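Local coordinates for C3-degrading proteinase (CppA protein) (Streptococcus pneumoniae, PDB 3E0R) that probably acts as a proteinase that degrades complement component C3, and carries two regions related to the glyoxalase clan, at residues 165-169 with 170-174; 204-208 with 209-213. All coordinates share one frame; numbering follows the deposited sequence.

Contact 1 (165-169 with 170-174) precedes contact 2 (204-208 with 209-213) along the chain, and both belong to the C-terminal CppA region, a member of the glyoxalase clan. Contact 1 spans the lead-in and whole of the weakly bonded helix 169-172, which follows strand 151-159; contact 2 is the N-terminal entry of helix 208-214, which follows strand 196-203. Their centres lie about 16 Å apart and their nearest atoms about 7 Å, so the two do not touch. Strand 196-203 nevertheless relates them, since L167 of contact 1 packs on L199 and F201 and the chain leaves that strand directly into contact 2. A salt bridge from E171 to K214, the last residue of helix 208-214, ties the two helices together.

Contact 1: 165-169 with 170-174; sequences SFLES and SEIGA
The carboxylate of E171 folds back over the start of its own short helix and takes the backbone N-H of E168. OE1 of E171 lies 2.8 Å from N of E168 with a nearly straight N-H...O angle of 165°, yet the donor stands well above the carboxylate plane. Beyond CG the E171 chain is extended, which carries the carboxylate back alongside CB of E168; the two carboxylate planes are turned 66° apart. The OE2 atoms of E168 and E171 stay 5.3 Å from each other, and the pairing of E171 OE2 with K214 NZ probably offsets the like charges. I172 N donates to E168 O at 2.9 Å, closing the helical turn, and G173, with positive phi, leaves the helix. I172 places CG1 between its backbone N and carbonyl carbon (chi1 75°), while CG2 is turned onto L167, meeting CB at a tight 3.5 Å; the two side chains cross at about a right angle. Just upstream in the loop, S165 OG accepts from L167 N, an ST turn. Around this turn, L167 and I172 face strand 176-180 through L176 and F178, L167 also reaches strand 196-203, and K214 belongs to helix 208-214.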
loop_
_atom_site.group_PDB
_atom_site.type_symbol
_atom_site.label_atom_id
_atom_site.label_comp_id
_atom_site.label_asym_id
_atom_site.label_seq_id
_atom_site.Cartn_x
_atom_site.Cartn_y
_atom_site.Cartn_z
ATOM N N SER A 165 6.685 -15.111 -7.450
ATOM C CA SER A 165 5.337 -14.771 -7.100
ATOM C C SER A 165 4.383 -15.475 -8.071
ATOM O O SER A 165 4.692 -15.679 -9.250
ATOM C CB SER A 165 5.119 -13.264 -7.146
ATOM O OG SER A 165 3.744 -12.960 -7.014
ATOM N N PHE A 166 3.230 -15.847 -7.535
ATOM C CA PHE A 166 2.079 -16.228 -8.316
ATOM C C PHE A 166 1.578 -15.069 -9.180
ATOM O O PHE A 166 0.883 -15.309 -10.172
ATOM C CB PHE A 166 0.933 -16.728 -7.401
ATOM C CG PHE A 166 1.049 -18.171 -7.021
ATOM C CD1 PHE A 166 0.841 -19.170 -7.960
ATOM C CD2 PHE A 166 1.357 -18.541 -5.730
ATOM C CE1 PHE A 166 0.942 -20.518 -7.607
ATOM C CE2 PHE A 166 1.462 -19.873 -5.377
ATOM C CZ PHE A 166 1.248 -20.862 -6.316
ATOM N N LEU A 167 1.916 -13.835 -8.793
ATOM C CA LEU A 167 1.546 -12.641 -9.545
ATOM C C LEU A 167 2.376 -12.466 -10.843
ATOM O O LEU A 167 3.626 -12.403 -10.832
ATOM C CB LEU A 167 1.633 -11.428 -8.624
ATOM C CG LEU A 167 0.709 -11.524 -7.390
ATOM C CD1 LEU A 167 0.733 -10.192 -6.560
ATOM C CD2 LEU A 167 -0.767 -11.970 -7.764
ATOM N N GLU A 168 1.673 -12.448 -11.973
ATOM C CA GLU A 168 2.323 -12.260 -13.271
ATOM C C GLU A 168 2.428 -10.775 -13.563
ATOM O O GLU A 168 1.516 -10.015 -13.235
ATOM C CB GLU A 168 1.559 -12.956 -14.410
ATOM C CG GLU A 168 1.410 -14.479 -14.294
ATOM C CD GLU A 168 2.731 -15.175 -13.992
ATOM O OE1 GLU A 168 3.799 -14.607 -14.329
ATOM O OE2 GLU A 168 2.711 -16.280 -13.401
ATOM N N SER A 169 3.545 -10.368 -14.163
ATOM C CA SER A 169 3.720 -9.002 -14.714
ATOM C C SER A 169 2.589 -8.601 -15.685
ATOM O O SER A 169 2.246 -7.410 -15.815
ATOM C CB SER A 169 5.071 -8.901 -15.459
ATOM O OG SER A 169 6.163 -9.016 -14.551
ATOM N N SER A 170 2.052 -9.609 -16.381
ATOM C CA SER A 170 0.912 -9.440 -17.287
ATOM C C SER A 170 -0.254 -8.820 -16.520
ATOM O O SER A 170 -0.831 -7.820 -16.965
ATOM C CB SER A 170 0.474 -10.797 -17.874
ATOM O OG SER A 170 1.502 -11.768 -17.777
ATOM N N GLU A 171 -0.558 -9.422 -15.360
ATOM C CA GLU A 171 -1.713 -9.073 -14.535
ATOM C C GLU A 171 -1.409 -7.802 -13.759
ATOM O O GLU A 171 -2.091 -6.784 -13.919
ATOM C CB GLU A 171 -2.019 -10.181 -13.509
ATOM C CG GLU A 171 -2.011 -11.656 -14.004
ATOM C CD GLU A 171 -1.683 -12.686 -12.872
ATOM O OE1 GLU A 171 -1.120 -12.296 -11.827
ATOM O OE2 GLU A 171 -1.972 -13.893 -13.051
ATOM N N ILE A 172 -0.361 -7.863 -12.928
ATOM C CA ILE A 172 -0.072 -6.819 -11.927
ATOM C C ILE A 172 0.409 -5.470 -12.473
ATOM O O ILE A 172 0.623 -4.524 -11.693
ATOM C CB ILE A 172 0.944 -7.303 -10.865
ATOM C CG1 ILE A 172 2.379 -7.349 -11.456
ATOM C CG2 ILE A 172 0.454 -8.618 -10.270
ATOM C CD1 ILE A 172 3.398 -8.048 -10.578
ATOM N N GLY A 173 0.588 -5.386 -13.786
ATOM C CA GLY A 173 0.816 -4.126 -14.447
ATOM C C GLY A 173 1.856 -3.269 -13.757
ATOM O O GLY A 173 2.885 -3.786 -13.298
ATOM N N ALA A 174 1.556 -1.965 -13.693
ATOM C CA ALA A 174 2.419 -0.949 -13.101
ATOM C C ALA A 174 2.152 -0.704 -11.598
ATOM O O ALA A 174 2.986 -0.082 -10.914
ATOM C CB ALA A 174 2.275 0.387 -13.892
#

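Contact 2: 204-208 with 209-213; sequences NELDI and ASLRQ
D207 and S210 meet at the N-terminus of helix 208-214, where D207 is the N-cap and its carboxylate accepts the backbone N-H of S210. The capping bond runs from S210 N to D207 OD2 over 3.0 Å, with an N-H...O angle of 141°. Its donor stands above the carboxylate plane, 61° out of it, and is therefore well removed from an in-plane approach. D207 swings CG away from its backbone N and beside its carbonyl carbon (chi1 -177°), which brings OD2 over the first turn. The S210 hydroxyl also points at OD2, but it is modelled so close that the geometry of this second bond is doubtful; the backbone bond is the secure one. OD1, the other branch, lies beside the methyl group of A209.

Two apolar approaches accompany the cap. L206 and L211 cross at about a right angle, their CD1 methyls meeting at 3.7 Å, and both side chains also touch F241 of strand 238-243. CG of L211 lies 3.4 Å from O of D207, placing this leucine against the backbone of the capping residue as well. I208 and R212 run at a slant to each other: CG2 of I208 approaches CD of R212 at 3.9 Å, on the aliphatic part of the arginine. R212 then bends at chi3, and its NE is hydrogen-bonded to Y220 OH. In the same turn, R212 N donates to I208 O at 2.9 Å.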
loop_
_atom_site.group_PDB
_atom_site.type_symbol
_atom_site.label_atom_id
_atom_site.label_comp_id
_atom_site.label_asym_id
_atom_site.label_seq_id
_atom_site.Cartn_x
_atom_site.Cartn_y
_atom_site.Cartn_z
ATOM N N ASN A 204 -13.128 -7.475 -12.815
ATOM C CA ASN A 204 -14.317 -7.301 -13.659
ATOM C C ASN A 204 -15.409 -8.384 -13.416
ATOM O O ASN A 204 -16.568 -8.075 -13.120
ATOM C CB ASN A 204 -13.900 -7.293 -15.168
ATOM C CG ASN A 204 -13.230 -8.644 -15.599
ATOM O OD1 ASN A 204 -12.581 -9.314 -14.751
ATOM N ND2 ASN A 204 -13.452 -9.087 -16.870
ATOM N N GLU A 205 -15.005 -9.647 -13.554
ATOM C CA GLU A 205 -15.841 -10.804 -13.269
ATOM C C GLU A 205 -14.939 -11.777 -12.547
ATOM O O GLU A 205 -13.780 -11.932 -12.918
ATOM C CB GLU A 205 -16.383 -11.433 -14.562
ATOM C CG GLU A 205 -17.487 -12.471 -14.292
ATOM C CD GLU A 205 -17.703 -13.459 -15.450
ATOM O OE1 GLU A 205 -17.696 -12.998 -16.631
ATOM O OE2 GLU A 205 -17.904 -14.688 -15.165
ATOM N N LEU A 206 -15.454 -12.421 -11.507
ATOM C CA LEU A 206 -14.667 -13.390 -10.760
ATOM C C LEU A 206 -14.762 -14.814 -11.396
ATOM O O LEU A 206 -15.846 -15.324 -11.595
ATOM C CB LEU A 206 -15.118 -13.376 -9.302
ATOM C CG LEU A 206 -14.417 -14.363 -8.361
ATOM C CD1 LEU A 206 -12.996 -13.939 -8.210
ATOM C CD2 LEU A 206 -15.157 -14.477 -7.023
ATOM N N ASP A 207 -13.635 -15.432 -11.766
ATOM C CA ASP A 207 -13.683 -16.843 -12.165
ATOM C C ASP A 207 -12.965 -17.746 -11.179
ATOM O O ASP A 207 -11.748 -17.806 -11.144
ATOM C CB ASP A 207 -13.123 -17.097 -13.544
ATOM C CG ASP A 207 -13.267 -18.568 -13.955
ATOM O OD1 ASP A 207 -14.333 -19.225 -13.752
ATOM O OD2 ASP A 207 -12.299 -19.093 -14.480
ATOM N N ILE A 208 -13.735 -18.485 -10.395
ATOM C CA ILE A 208 -13.156 -19.320 -9.370
ATOM C C ILE A 208 -12.336 -20.472 -9.963
ATOM O O ILE A 208 -11.343 -20.884 -9.383
ATOM C CB ILE A 208 -14.255 -19.798 -8.391
ATOM C CG1 ILE A 208 -14.734 -18.598 -7.527
ATOM C CG2 ILE A 208 -13.745 -20.933 -7.506
ATOM C CD1 ILE A 208 -15.846 -18.966 -6.528
ATOM N N ALA A 209 -12.762 -20.981 -11.114
ATOM C CA ALA A 209 -12.116 -22.111 -11.777
ATOM C C ALA A 209 -10.651 -21.805 -12.148
ATOM O O ALA A 209 -9.773 -22.630 -11.851
ATOM C CB ALA A 209 -12.916 -22.556 -12.987
ATOM N N SER A 210 -10.385 -20.624 -12.753
ATOM C CA SER A 210 -9.022 -20.262 -13.201
ATOM C C SER A 210 -8.164 -20.131 -11.974
ATOM O O SER A 210 -7.028 -20.539 -11.992
ATOM C CB SER A 210 -8.917 -18.941 -13.991
ATOM O OG SER A 210 -9.962 -18.732 -14.915
ATOM N N LEU A 211 -8.724 -19.570 -10.906
ATOM C CA LEU A 211 -7.988 -19.321 -9.672
ATOM C C LEU A 211 -7.603 -20.594 -8.922
ATOM O O LEU A 211 -6.461 -20.737 -8.445
ATOM C CB LEU A 211 -8.781 -18.354 -8.800
ATOM C CG LEU A 211 -8.919 -16.940 -9.394
ATOM C CD1 LEU A 211 -9.998 -16.124 -8.627
ATOM C CD2 LEU A 211 -7.549 -16.235 -9.436
ATOM N N ARG A 212 -8.527 -21.541 -8.898
ATOM C CA ARG A 212 -8.303 -22.893 -8.343
ATOM C C ARG A 212 -7.147 -23.591 -9.068
ATOM O O ARG A 212 -6.197 -24.103 -8.467
ATOM C CB ARG A 212 -9.597 -23.728 -8.461
ATOM C CG ARG A 212 -10.559 -23.473 -7.337
ATOM C CD ARG A 212 -11.782 -24.306 -7.473
ATOM N NE ARG A 212 -11.482 -25.715 -7.222
ATOM C CZ ARG A 212 -11.837 -26.738 -7.986
ATOM N NH1 ARG A 212 -12.551 -26.554 -9.064
ATOM N NH2 ARG A 212 -11.471 -27.963 -7.647
ATOM N N GLN A 213 -7.203 -23.544 -10.379
ATOM C CA GLN A 213 -6.081 -23.985 -11.229
ATOM C C GLN A 213 -4.755 -23.300 -10.957
ATOM O O GLN A 213 -3.743 -23.965 -10.795
ATOM C CB GLN A 213 -6.467 -23.796 -12.675
ATOM C CG GLN A 213 -5.432 -24.194 -13.635
ATOM C CD GLN A 213 -5.960 -24.245 -15.053
ATOM O OE1 GLN A 213 -5.174 -24.420 -15.989
ATOM N NE2 GLN A 213 -7.308 -24.108 -15.227
#